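Local coordinates for maltose ABC transporter, periplasmic maltose-binding protein (Thermotoga maritima, PDB 2GHB) that probably binds maltose and related maltodextrins in the periplasm and hands them to the membrane components of an ABC transporter, at residues Glu109-Ile114 / Met225-Pro230; Asn86-Ala91 / Ser324-Ile329; Gln18-Glu23 / Lys289-Arg294; Thr6-Glu11 / Glu33-Asn38. All blocks are in the same frame, centred on the assembly; numbering follows the deposited sequence.

Interaction 1. Residues Glu109-Ile114 / Met225-Pro230; sequences EAIALI and MIINGP
A112 and N228 face each other as an antiparallel hydrogen-bonded pair, and I114 and I226 form the next such pair along the two strands. Four backbone bonds join them. A112 N gives its hydrogen to N228 O at 2.9 Å, and N228 N returns a bond to A112 O. I226 N to I114 O, 2.7 Å, is the shortest of the four and nearly straight at 176°. I227 CA and L113 CA add CH...O contacts to A112 O and I226 O.

The apolar contacts fall on both faces. On the I227 side, CG1 and CD1 of I111 press on I227 CG2, each at 3.4 Å, tighter than usual for carbons; a chi1 of 67° sets I111 CG1 between its own N and carbonyl carbon, and CG2 instead meets G229 N. Cutting I111 back to an alanine would probably leave I227 CG2 without the CG1 and CD1 it packs on and open a gap beside G229. On the other face I114 CB lies 3.9 Å from I226 CG1, and I114 CD1 reaches N228 CB at 3.7 Å.

Both polar atoms of N228 are engaged: OD1 takes a weak bond from G229 N, and ND2 is bonded to the hydroxyls of Y236 and Y211. Helix 211-219 covers I114 and I226 through F218, helix 127-138 packs on L113 and M225 through L130, and helix 316-327 meets A110, A112 and P230, with S324 OG bonded to I111 O.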
loop_
_atom_site.group_PDB
_atom_site.type_symbol
_atom_site.label_atom_id
_atom_site.label_comp_id
_atom_site.label_asym_id
_atom_site.label_seq_id
_atom_site.Cartn_x
_atom_site.Cartn_y
_atom_site.Cartn_z
ATOM N N GLU A 109 -2.990 0.413 2.483
ATOM C CA GLU A 109 -3.370 1.439 1.522
ATOM C C GLU A 109 -2.979 0.964 0.138
ATOM O O GLU A 109 -1.803 0.735 -0.118
ATOM C CB GLU A 109 -2.619 2.723 1.813
ATOM C CG GLU A 109 -3.200 3.947 1.127
ATOM C CD GLU A 109 -2.527 5.235 1.583
ATOM O OE1 GLU A 109 -1.295 5.341 1.451
ATOM O OE2 GLU A 109 -3.231 6.123 2.100
ATOM N N ALA A 110 -3.958 0.778 -0.741
ATOM C CA ALA A 110 -3.668 0.532 -2.168
ATOM C C ALA A 110 -4.725 1.144 -3.089
ATOM O O ALA A 110 -5.817 1.527 -2.631
ATOM C CB ALA A 110 -3.519 -0.935 -2.435
ATOM N N ILE A 111 -4.378 1.278 -4.377
ATOM C CA ILE A 111 -5.307 1.841 -5.358
ATOM C C ILE A 111 -6.253 0.738 -5.831
ATOM O O ILE A 111 -5.967 -0.474 -5.706
ATOM C CB ILE A 111 -4.583 2.568 -6.545
ATOM C CG1 ILE A 111 -3.798 1.572 -7.431
ATOM C CG2 ILE A 111 -3.697 3.678 -6.024
ATOM C CD1 ILE A 111 -2.752 2.234 -8.380
ATOM N N ALA A 112 -7.402 1.168 -6.337
ATOM C CA ALA A 112 -8.394 0.248 -6.924
ATOM C C ALA A 112 -9.236 0.946 -7.996
ATOM O O ALA A 112 -9.052 2.125 -8.268
ATOM C CB ALA A 112 -9.302 -0.323 -5.835
ATOM N N LEU A 113 -10.172 0.211 -8.580
ATOM C CA LEU A 113 -11.105 0.808 -9.558
ATOM C C LEU A 113 -12.130 1.691 -8.859
ATOM O O LEU A 113 -12.917 1.212 -8.034
ATOM C CB LEU A 113 -11.831 -0.261 -10.371
ATOM C CG LEU A 113 -12.717 0.297 -11.521
ATOM C CD1 LEU A 113 -11.859 0.824 -12.653
ATOM C CD2 LEU A 113 -13.654 -0.761 -12.029
ATOM N N ILE A 114 -12.088 2.979 -9.168
ATOM C CA ILE A 114 -13.107 3.918 -8.745
ATOM C C ILE A 114 -13.885 4.342 -10.008
ATOM O O ILE A 114 -13.279 4.712 -11.016
ATOM C CB ILE A 114 -12.492 5.130 -8.079
ATOM C CG1 ILE A 114 -11.465 4.682 -7.028
ATOM C CG2 ILE A 114 -13.602 6.011 -7.449
ATOM C CD1 ILE A 114 -10.860 5.812 -6.283
ATOM N N MET A 225 -14.267 6.046 -15.116
ATOM C CA MET A 225 -13.487 5.013 -14.429
ATOM C C MET A 225 -12.048 5.488 -14.251
ATOM O O MET A 225 -11.416 5.936 -15.211
ATOM C CB MET A 225 -13.487 3.716 -15.236
ATOM C CG MET A 225 -14.800 2.992 -15.273
ATOM S SD MET A 225 -14.751 1.514 -16.267
ATOM C CE MET A 225 -14.484 2.221 -17.899
ATOM N N ILE A 226 -11.551 5.420 -13.008
ATOM C CA ILE A 226 -10.156 5.733 -12.718
ATOM C C ILE A 226 -9.547 4.685 -11.778
ATOM O O ILE A 226 -10.237 3.812 -11.268
ATOM C CB ILE A 226 -9.986 7.168 -12.149
ATOM C CG1 ILE A 226 -10.741 7.349 -10.827
ATOM C CG2 ILE A 226 -10.467 8.180 -13.157
ATOM C CD1 ILE A 226 -10.214 8.463 -9.976
ATOM N N ILE A 227 -8.236 4.745 -11.609
ATOM C CA ILE A 227 -7.542 3.870 -10.652
ATOM C C ILE A 227 -6.841 4.760 -9.661
ATOM O O ILE A 227 -5.897 5.459 -10.012
ATOM C CB ILE A 227 -6.545 2.945 -11.341
ATOM C CG1 ILE A 227 -7.315 1.927 -12.187
ATOM C CG2 ILE A 227 -5.622 2.261 -10.272
ATOM C CD1 ILE A 227 -6.426 1.056 -13.051
ATOM N N ASN A 228 -7.313 4.731 -8.422
ATOM C CA ASN A 228 -6.872 5.659 -7.387
ATOM C C ASN A 228 -7.121 5.050 -6.012
ATOM O O ASN A 228 -7.775 4.016 -5.898
ATOM C CB ASN A 228 -7.616 7.005 -7.519
ATOM C CG ASN A 228 -6.811 8.194 -6.982
ATOM O OD1 ASN A 228 -5.719 8.031 -6.421
ATOM N ND2 ASN A 228 -7.364 9.408 -7.144
ATOM N N GLY A 229 -6.589 5.680 -4.969
ATOM C CA GLY A 229 -6.690 5.119 -3.621
ATOM C C GLY A 229 -7.721 5.779 -2.714
ATOM O O GLY A 229 -8.431 6.695 -3.133
ATOM N N PRO A 230 -7.788 5.322 -1.447
ATOM C CA PRO A 230 -8.779 5.773 -0.472
ATOM C C PRO A 230 -8.710 7.251 -0.110
ATOM O O PRO A 230 -9.732 7.819 0.268
ATOM C CB PRO A 230 -8.481 4.899 0.756
ATOM C CG PRO A 230 -7.733 3.736 0.224
ATOM C CD PRO A 230 -6.911 4.289 -0.866
#

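Interaction 2. Residues Asn86-Ala91 / Ser324-Ile329; sequences NFYETA and SAANGI
The Y88 ring meets A326 CB obliquely, 3.6 Å from Y88 CD1 and nearly as close to CE1. A chi1 of -70° sets Y88 CG anti to its carbonyl carbon, beside the backbone N, and from there the CD1-CE1 side lies along A326. This is the apolar half of the contact.

T90 makes the other half, two residues on, with both branches directed at the last turn of the helix that holds A326 and the residue that follows it. Its methyl, CG2, sits against two carbonyl oxygens, 3.1 Å from G328 O and 3.3 Å from A326 O. Its hydroxyl reaches a third: OG1 donates to A325 O across 3.4 Å, a weak bond. At chi1 83° OG1 lies between the backbone N and the carbonyl carbon, which brings the hydroxyl round to A325 while CG2 stays beside G328. A325 O also accepts a bond of 2.9 Å from G328 N within its own segment, so the oxygen is shared between the helix end and T90.

The contact thus joins two helix ends, the start of helix 89-94, where Y88 holds the N-cap position, and the finish of helix 316-327. Y88 also packs on M108 of strand 100-116 and on L309 of helix 306-312, with its backbone bonded to S304. Beyond G328 the chain enters strand 329-330, where I329 is bonded through its backbone to P259 and V261, while N327 O accepts a bond from R258.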
loop_
_atom_site.group_PDB
_atom_site.type_symbol
_atom_site.label_atom_id
_atom_site.label_comp_id
_atom_site.label_asym_id
_atom_site.label_seq_id
_atom_site.Cartn_x
_atom_site.Cartn_y
_atom_site.Cartn_z
ATOM N N ASN A 86 -4.670 -14.509 11.143
ATOM C CA ASN A 86 -5.830 -13.673 10.812
ATOM C C ASN A 86 -5.473 -12.336 10.128
ATOM O O ASN A 86 -6.338 -11.501 9.850
ATOM C CB ASN A 86 -6.654 -13.447 12.079
ATOM C CG ASN A 86 -7.297 -14.747 12.610
ATOM O OD1 ASN A 86 -7.069 -15.152 13.752
ATOM N ND2 ASN A 86 -8.120 -15.369 11.797
ATOM N N PHE A 87 -4.194 -12.137 9.851
ATOM C CA PHE A 87 -3.732 -10.927 9.199
ATOM C C PHE A 87 -3.544 -11.230 7.722
ATOM O O PHE A 87 -3.200 -12.348 7.375
ATOM C CB PHE A 87 -2.413 -10.482 9.804
ATOM C CG PHE A 87 -2.549 -9.810 11.130
ATOM C CD1 PHE A 87 -2.474 -8.439 11.237
ATOM C CD2 PHE A 87 -2.731 -10.561 12.291
ATOM C CE1 PHE A 87 -2.590 -7.810 12.498
ATOM C CE2 PHE A 87 -2.835 -9.949 13.534
ATOM C CZ PHE A 87 -2.767 -8.570 13.627
ATOM N N TYR A 88 -3.769 -10.246 6.859
ATOM C CA TYR A 88 -3.417 -10.369 5.421
ATOM C C TYR A 88 -1.914 -10.608 5.216
ATOM O O TYR A 88 -1.062 -9.906 5.815
ATOM C CB TYR A 88 -3.824 -9.105 4.652
ATOM C CG TYR A 88 -5.330 -8.968 4.528
ATOM C CD1 TYR A 88 -6.039 -9.745 3.603
ATOM C CD2 TYR A 88 -6.021 -8.097 5.331
ATOM C CE1 TYR A 88 -7.452 -9.643 3.501
ATOM C CE2 TYR A 88 -7.419 -7.972 5.239
ATOM C CZ TYR A 88 -8.116 -8.753 4.331
ATOM O OH TYR A 88 -9.465 -8.623 4.258
ATOM N N GLU A 89 -1.596 -11.553 4.338
ATOM C CA GLU A 89 -0.204 -11.949 4.123
ATOM C C GLU A 89 0.613 -10.742 3.738
ATOM O O GLU A 89 1.720 -10.561 4.236
ATOM C CB GLU A 89 -0.067 -13.031 3.041
ATOM C CG GLU A 89 -0.792 -14.372 3.360
ATOM C CD GLU A 89 -0.501 -15.487 2.337
ATOM O OE1 GLU A 89 0.283 -15.254 1.357
ATOM O OE2 GLU A 89 -1.056 -16.611 2.535
ATOM N N THR A 90 0.075 -9.889 2.881
ATOM C CA THR A 90 0.882 -8.758 2.380
ATOM C C THR A 90 1.141 -7.664 3.429
ATOM O O THR A 90 2.100 -6.922 3.316
ATOM C CB THR A 90 0.324 -8.148 1.061
ATOM O OG1 THR A 90 -0.725 -7.228 1.343
ATOM C CG2 THR A 90 -0.200 -9.219 0.154
ATOM N N ALA A 91 0.292 -7.579 4.444
ATOM C CA ALA A 91 0.499 -6.686 5.579
ATOM C C ALA A 91 1.670 -7.167 6.449
ATOM O O ALA A 91 2.471 -6.375 6.906
ATOM C CB ALA A 91 -0.777 -6.612 6.414
ATOM N N SER A 324 -8.202 -5.290 -3.104
ATOM C CA SER A 324 -7.123 -4.850 -3.989
ATOM C C SER A 324 -5.791 -4.963 -3.229
ATOM O O SER A 324 -4.816 -5.596 -3.707
ATOM C CB SER A 324 -7.420 -3.413 -4.470
ATOM O OG SER A 324 -6.539 -2.977 -5.484
ATOM N N ALA A 325 -5.763 -4.378 -2.032
ATOM C CA ALA A 325 -4.554 -4.414 -1.196
ATOM C C ALA A 325 -4.112 -5.859 -0.867
ATOM O O ALA A 325 -2.944 -6.177 -0.943
ATOM C CB ALA A 325 -4.753 -3.593 0.076
ATOM N N ALA A 326 -5.055 -6.730 -0.544
ATOM C CA ALA A 326 -4.755 -8.143 -0.229
ATOM C C ALA A 326 -4.043 -8.862 -1.369
ATOM O O ALA A 326 -3.212 -9.730 -1.117
ATOM C CB ALA A 326 -6.063 -8.909 0.152
ATOM N N ASN A 327 -4.365 -8.500 -2.619
ATOM C CA ASN A 327 -3.712 -9.057 -3.824
ATOM C C ASN A 327 -2.438 -8.343 -4.177
ATOM O O ASN A 327 -1.703 -8.786 -5.036
ATOM C CB ASN A 327 -4.643 -8.980 -5.066
ATOM C CG ASN A 327 -5.729 -10.013 -5.046
ATOM O OD1 ASN A 327 -5.551 -11.098 -4.486
ATOM N ND2 ASN A 327 -6.868 -9.695 -5.662
ATOM N N GLY A 328 -2.167 -7.219 -3.527
ATOM C CA GLY A 328 -1.012 -6.427 -3.845
ATOM C C GLY A 328 0.320 -6.926 -3.300
ATOM O O GLY A 328 0.416 -7.989 -2.675
ATOM N N ILE A 329 1.333 -6.102 -3.552
ATOM C CA ILE A 329 2.727 -6.338 -3.226
ATOM C C ILE A 329 3.239 -5.129 -2.442
ATOM O O ILE A 329 3.108 -3.990 -2.914
ATOM C CB ILE A 329 3.521 -6.468 -4.547
ATOM C CG1 ILE A 329 3.083 -7.761 -5.237
ATOM C CG2 ILE A 329 4.998 -6.467 -4.288
ATOM C CD1 ILE A 329 3.351 -7.767 -6.586
#

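Interaction 3. Residues Gln18-Glu23 / Lys289-Arg294; sequences QKLGEE and KETMYR
L20 and T291 meet tip to tip and form the close part of this helix pair. The leucine fork divides over the threonine: CD1 lies 3.8 Å from T291 OG1, and CD2 lies 3.8 Å from T291 CG2. With CG opposite the backbone N (chi1 -168°), L20 holds both methyls out toward helix 289-298. The threonine hydroxyl is engaged within its own neighbourhood, bonded to F285 O, and it offers L20 a contact without a bond.

The outer part, where K19 is exposed to solvent, is looser. R294 bends at chi3 (59°) and brings its guanidinium back beside helix 14-28, where L20 CD1 meets the edge of the group at 4.1 Å from NH1. K19 CB comes as near to NH2, obliquely, although the lysine amino end leads away. E23 OE2 lies 4.3 Å from R294 NH1, well out of the guanidinium plane; the opposite charges probably attract, but this is no salt bridge. No hydrogen bond crosses between the two segments.

Their axes stay 12.3 Å apart at closest approach and run nearly antiparallel at 158°, a spacing that only side chains bridge. Helix 275-286 fills in beside them: F281, F285 and I286 pack on L20, and F285 also reaches E23. Beyond T291, M292 of helix 289-298 packs on V308 of helix 306-312 and on I104 and Y106 of strand 100-116.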
loop_
_atom_site.group_PDB
_atom_site.type_symbol
_atom_site.label_atom_id
_atom_site.label_comp_id
_atom_site.label_asym_id
_atom_site.label_seq_id
_atom_site.Cartn_x
_atom_site.Cartn_y
_atom_site.Cartn_z
ATOM N N GLN A 18 -4.514 4.457 25.336
ATOM C CA GLN A 18 -4.594 4.805 26.770
ATOM C C GLN A 18 -5.494 3.802 27.512
ATOM O O GLN A 18 -5.083 3.224 28.520
ATOM C CB GLN A 18 -5.082 6.257 26.953
ATOM C CG GLN A 18 -5.193 6.759 28.405
ATOM C CD GLN A 18 -3.845 6.871 29.107
ATOM O OE1 GLN A 18 -2.856 7.301 28.516
ATOM N NE2 GLN A 18 -3.811 6.495 30.376
ATOM N N LYS A 19 -6.714 3.566 27.026
ATOM C CA LYS A 19 -7.595 2.600 27.727
ATOM C C LYS A 19 -7.006 1.169 27.771
ATOM O O LYS A 19 -7.038 0.475 28.826
ATOM C CB LYS A 19 -9.003 2.596 27.142
ATOM C CG LYS A 19 -9.817 3.837 27.528
ATOM C CD LYS A 19 -10.822 4.242 26.409
ATOM C CE LYS A 19 -11.663 5.502 26.767
ATOM N NZ LYS A 19 -11.236 6.797 26.072
ATOM N N LEU A 20 -6.447 0.738 26.647
ATOM C CA LEU A 20 -5.830 -0.587 26.551
ATOM C C LEU A 20 -4.637 -0.727 27.519
ATOM O O LEU A 20 -4.426 -1.805 28.132
ATOM C CB LEU A 20 -5.384 -0.832 25.114
ATOM C CG LEU A 20 -4.967 -2.221 24.662
ATOM C CD1 LEU A 20 -6.156 -3.176 24.589
ATOM C CD2 LEU A 20 -4.292 -2.120 23.301
ATOM N N GLY A 21 -3.844 0.337 27.644
ATOM C CA GLY A 21 -2.702 0.328 28.550
ATOM C C GLY A 21 -3.108 0.193 30.017
ATOM O O GLY A 21 -2.372 -0.392 30.838
ATOM N N GLU A 22 -4.275 0.753 30.331
ATOM C CA GLU A 22 -4.859 0.658 31.661
ATOM C C GLU A 22 -5.192 -0.798 31.965
ATOM O O GLU A 22 -4.845 -1.305 33.045
ATOM C CB GLU A 22 -6.048 1.629 31.818
ATOM C CG GLU A 22 -5.561 3.062 32.036
ATOM C CD GLU A 22 -6.578 4.153 31.674
ATOM O OE1 GLU A 22 -7.771 3.851 31.460
ATOM O OE2 GLU A 22 -6.166 5.331 31.614
ATOM N N GLU A 23 -5.793 -1.491 30.995
ATOM C CA GLU A 23 -5.977 -2.942 31.098
ATOM C C GLU A 23 -4.654 -3.682 31.292
ATOM O O GLU A 23 -4.584 -4.642 32.059
ATOM C CB GLU A 23 -6.581 -3.550 29.838
ATOM C CG GLU A 23 -7.798 -2.919 29.300
ATOM C CD GLU A 23 -8.349 -3.687 28.115
ATOM O OE1 GLU A 23 -8.138 -4.924 28.046
ATOM O OE2 GLU A 23 -9.004 -3.041 27.262
ATOM N N LYS A 289 -8.101 -8.889 17.584
ATOM C CA LYS A 289 -9.197 -8.577 16.685
ATOM C C LYS A 289 -10.012 -7.404 17.187
ATOM O O LYS A 289 -10.277 -6.467 16.455
ATOM C CB LYS A 289 -10.107 -9.804 16.508
ATOM C CG LYS A 289 -11.317 -9.522 15.614
ATOM C CD LYS A 289 -12.173 -10.738 15.438
ATOM C CE LYS A 289 -13.095 -10.931 16.613
ATOM N NZ LYS A 289 -13.763 -12.266 16.443
ATOM N N GLU A 290 -10.369 -7.447 18.464
ATOM C CA GLU A 290 -11.221 -6.437 19.080
ATOM C C GLU A 290 -10.555 -5.068 19.121
ATOM O O GLU A 290 -11.185 -4.036 18.899
ATOM C CB GLU A 290 -11.562 -6.875 20.520
ATOM C CG GLU A 290 -12.055 -8.300 20.630
ATOM C CD GLU A 290 -10.976 -9.322 21.041
ATOM O OE1 GLU A 290 -9.798 -9.124 20.723
ATOM O OE2 GLU A 290 -11.332 -10.334 21.680
ATOM N N THR A 291 -9.260 -5.060 19.415
ATOM C CA THR A 291 -8.493 -3.807 19.428
ATOM C C THR A 291 -8.339 -3.216 18.030
ATOM O O THR A 291 -8.465 -2.010 17.818
ATOM C CB THR A 291 -7.089 -4.041 20.002
ATOM O OG1 THR A 291 -7.202 -4.653 21.292
ATOM C CG2 THR A 291 -6.335 -2.706 20.100
ATOM N N MET A 292 -8.017 -4.082 17.084
ATOM C CA MET A 292 -7.858 -3.685 15.683
ATOM C C MET A 292 -9.180 -3.141 15.106
ATOM O O MET A 292 -9.181 -2.227 14.279
ATOM C CB MET A 292 -7.345 -4.865 14.864
ATOM C CG MET A 292 -5.838 -5.172 15.036
ATOM S SD MET A 292 -4.807 -3.857 14.363
ATOM C CE MET A 292 -3.137 -4.301 14.969
ATOM N N TYR A 293 -10.293 -3.690 15.566
ATOM C CA TYR A 293 -11.621 -3.186 15.184
ATOM C C TYR A 293 -11.887 -1.802 15.743
ATOM O O TYR A 293 -12.344 -0.915 15.035
ATOM C CB TYR A 293 -12.718 -4.205 15.569
ATOM C CG TYR A 293 -14.134 -3.730 15.287
ATOM C CD1 TYR A 293 -14.693 -3.826 14.015
ATOM C CD2 TYR A 293 -14.897 -3.170 16.289
ATOM C CE1 TYR A 293 -15.997 -3.368 13.770
ATOM C CE2 TYR A 293 -16.186 -2.729 16.057
ATOM C CZ TYR A 293 -16.723 -2.824 14.796
ATOM O OH TYR A 293 -17.990 -2.363 14.617
ATOM N N ARG A 294 -11.595 -1.601 17.016
ATOM C CA ARG A 294 -11.633 -0.261 17.633
ATOM C C ARG A 294 -10.734 0.751 16.920
ATOM O O ARG A 294 -11.108 1.907 16.704
ATOM C CB ARG A 294 -11.243 -0.340 19.122
ATOM C CG ARG A 294 -12.376 -0.824 20.024
ATOM C CD ARG A 294 -11.891 -1.277 21.401
ATOM N NE ARG A 294 -11.179 -0.274 22.184
ATOM C CZ ARG A 294 -10.171 -0.525 23.031
ATOM N NH1 ARG A 294 -9.698 -1.757 23.182
ATOM N NH2 ARG A 294 -9.601 0.491 23.719
#

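Interaction 4. Residues Thr6-Glu11 / Glu33-Asn38; sequences TIWCSE and EVQYVN
W8 lays one face of its indole under V37, with V37 CG2 3.7 Å from W8 CG and 25° off the normal of the five-membered ring, a CH-pi contact; with CG anti to the carbonyl carbon (chi1 -61°) the indole swings over to V37. Q35 runs alongside the same indole, its OE1 lying 3.6 Å from W8 NE1. Further on, E11 CB stands over the centre of the Y36 ring, and the E11 carboxylate stacks at 19° to it, while C9 O meets the ring edge. C9 SG packs on V34 CG1, which lies on the face that I7 shares, at 3.6 Å.

At the other end T6 OG1 donates to E33 OE2 across 2.7 Å, from above the carboxylate plane; a valine at T6 would probably leave that carboxylate oxygen without its hydroxyl partner and freer to turn. Between the strands the backbone bonds alternate: I7 N to E33 O, Q35 N to I7 O (2.9 Å), C9 N to Q35 O and V37 N to C9 O. This is the parallel pairing of a beta-alpha-beta crossover, strand 4-9, helix 14-28 and strand 31-36, characteristic of the N-terminal lobe of periplasmic binding proteins.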
loop_
_atom_site.group_PDB
_atom_site.type_symbol
_atom_site.label_atom_id
_atom_site.label_comp_id
_atom_site.label_asym_id
_atom_site.label_seq_id
_atom_site.Cartn_x
_atom_site.Cartn_y
_atom_site.Cartn_z
ATOM N N THR A 6 6.391 3.379 27.090
ATOM C CA THR A 6 6.035 4.566 26.386
ATOM C C THR A 6 5.725 4.160 24.936
ATOM O O THR A 6 6.434 3.339 24.361
ATOM C CB THR A 6 7.178 5.597 26.432
ATOM O OG1 THR A 6 7.434 5.959 27.800
ATOM C CG2 THR A 6 6.807 6.840 25.639
ATOM N N ILE A 7 4.662 4.736 24.378
ATOM C CA ILE A 7 4.225 4.473 23.023
ATOM C C ILE A 7 4.059 5.803 22.327
ATOM O O ILE A 7 3.427 6.698 22.864
ATOM C CB ILE A 7 2.845 3.758 22.976
ATOM C CG1 ILE A 7 2.841 2.532 23.878
ATOM C CG2 ILE A 7 2.475 3.363 21.529
ATOM C CD1 ILE A 7 1.551 1.721 23.798
ATOM N N TRP A 8 4.658 5.932 21.148
ATOM C CA TRP A 8 4.387 7.060 20.260
ATOM C C TRP A 8 3.423 6.572 19.185
ATOM O O TRP A 8 3.728 5.616 18.437
ATOM C CB TRP A 8 5.661 7.581 19.594
ATOM C CG TRP A 8 6.710 8.099 20.555
ATOM C CD1 TRP A 8 6.522 8.486 21.868
ATOM C CD2 TRP A 8 8.100 8.331 20.271
ATOM N NE1 TRP A 8 7.709 8.920 22.400
ATOM C CE2 TRP A 8 8.690 8.834 21.450
ATOM C CE3 TRP A 8 8.909 8.147 19.137
ATOM C CZ2 TRP A 8 10.045 9.167 21.526
ATOM C CZ3 TRP A 8 10.265 8.464 19.223
ATOM C CH2 TRP A 8 10.813 8.967 20.403
ATOM N N CYS A 9 2.275 7.239 19.087
ATOM C CA CYS A 9 1.183 6.750 18.248
ATOM C C CYS A 9 0.550 7.902 17.464
ATOM O O CYS A 9 0.987 9.051 17.576
ATOM C CB CYS A 9 0.162 6.021 19.134
ATOM S SG CYS A 9 -0.840 7.135 20.191
ATOM N N SER A 10 -0.459 7.597 16.645
ATOM C CA SER A 10 -1.165 8.645 15.913
ATOM C C SER A 10 -2.276 9.259 16.770
ATOM O O SER A 10 -2.640 8.728 17.808
ATOM C CB SER A 10 -1.759 8.081 14.639
ATOM O OG SER A 10 -2.958 7.397 14.947
ATOM N N GLU A 11 -2.820 10.390 16.321
ATOM C CA GLU A 11 -3.746 11.155 17.140
ATOM C C GLU A 11 -5.021 10.378 17.383
ATOM O O GLU A 11 -5.548 10.373 18.484
ATOM C CB GLU A 11 -4.069 12.480 16.468
ATOM C CG GLU A 11 -4.519 13.558 17.429
ATOM C CD GLU A 11 -4.498 14.920 16.793
ATOM O OE1 GLU A 11 -4.606 14.979 15.544
ATOM O OE2 GLU A 11 -4.372 15.920 17.533
ATOM N N GLU A 33 2.376 4.811 29.162
ATOM C CA GLU A 33 2.316 6.225 28.845
ATOM C C GLU A 33 2.172 6.344 27.322
ATOM O O GLU A 33 2.904 5.686 26.594
ATOM C CB GLU A 33 3.582 6.885 29.418
ATOM C CG GLU A 33 4.125 8.070 28.702
ATOM C CD GLU A 33 5.454 8.522 29.318
ATOM O OE1 GLU A 33 5.403 8.972 30.471
ATOM O OE2 GLU A 33 6.536 8.398 28.669
ATOM N N VAL A 34 1.219 7.146 26.853
ATOM C CA VAL A 34 0.824 7.155 25.437
ATOM C C VAL A 34 0.859 8.566 24.909
ATOM O O VAL A 34 0.243 9.422 25.485
ATOM C CB VAL A 34 -0.605 6.586 25.214
ATOM C CG1 VAL A 34 -0.996 6.693 23.764
ATOM C CG2 VAL A 34 -0.674 5.137 25.663
ATOM N N GLN A 35 1.591 8.786 23.825
ATOM C CA GLN A 35 1.894 10.130 23.313
ATOM C C GLN A 35 1.678 10.223 21.785
ATOM O O GLN A 35 2.239 9.443 21.031
ATOM C CB GLN A 35 3.364 10.442 23.673
ATOM C CG GLN A 35 3.824 11.830 23.416
ATOM C CD GLN A 35 5.314 12.031 23.692
ATOM O OE1 GLN A 35 5.940 11.315 24.505
ATOM N NE2 GLN A 35 5.898 13.004 22.998
ATOM N N TYR A 36 0.873 11.175 21.332
ATOM C CA TYR A 36 0.753 11.455 19.899
ATOM C C TYR A 36 2.031 12.106 19.387
ATOM O O TYR A 36 2.492 13.095 19.947
ATOM C CB TYR A 36 -0.460 12.340 19.602
ATOM C CG TYR A 36 -0.402 13.084 18.289
ATOM C CD1 TYR A 36 -0.119 12.422 17.108
ATOM C CD2 TYR A 36 -0.630 14.453 18.227
ATOM C CE1 TYR A 36 -0.056 13.095 15.907
ATOM C CE2 TYR A 36 -0.576 15.135 17.022
ATOM C CZ TYR A 36 -0.288 14.455 15.864
ATOM O OH TYR A 36 -0.228 15.111 14.634
ATOM N N VAL A 37 2.625 11.493 18.363
ATOM C CA VAL A 37 3.745 12.064 17.627
ATOM C C VAL A 37 3.385 11.918 16.146
ATOM O O VAL A 37 2.986 10.844 15.716
ATOM C CB VAL A 37 5.080 11.346 17.955
ATOM C CG1 VAL A 37 6.269 12.004 17.217
ATOM C CG2 VAL A 37 5.338 11.352 19.472
ATOM N N ASN A 38 3.421 13.043 15.433
ATOM C CA ASN A 38 3.445 13.141 13.966
ATOM C C ASN A 38 4.314 12.063 13.263
ATOM O O ASN A 38 5.440 11.833 13.662
ATOM C CB ASN A 38 3.956 14.563 13.654
ATOM C CG ASN A 38 4.317 14.781 12.196
ATOM O OD1 ASN A 38 4.789 13.876 11.502
ATOM N ND2 ASN A 38 4.123 16.014 11.728
#

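In the fold
Interaction 1 is the buried one, antiparallel strands held by backbone bonds and isoleucine contacts; interaction 4 is also strand pairing in the same mixed sheet, but parallel and near the surface, with carboxylates and an amide among its side chains. Interactions 2 and 3, both partly buried, join helices and bury much less area, one through a weak threonine bond and a methyl on a tyrosine, the other without any hydrogen bond. Interactions 1 and 2 touch, strand 100-116 against helix 316-327, where A110 packs on A325. Interactions 3 and 4 share the first crossover: helix 14-28 links the two strands, and Q18 packs on V34. About 30 Å separates the centres of interactions 1 and 4.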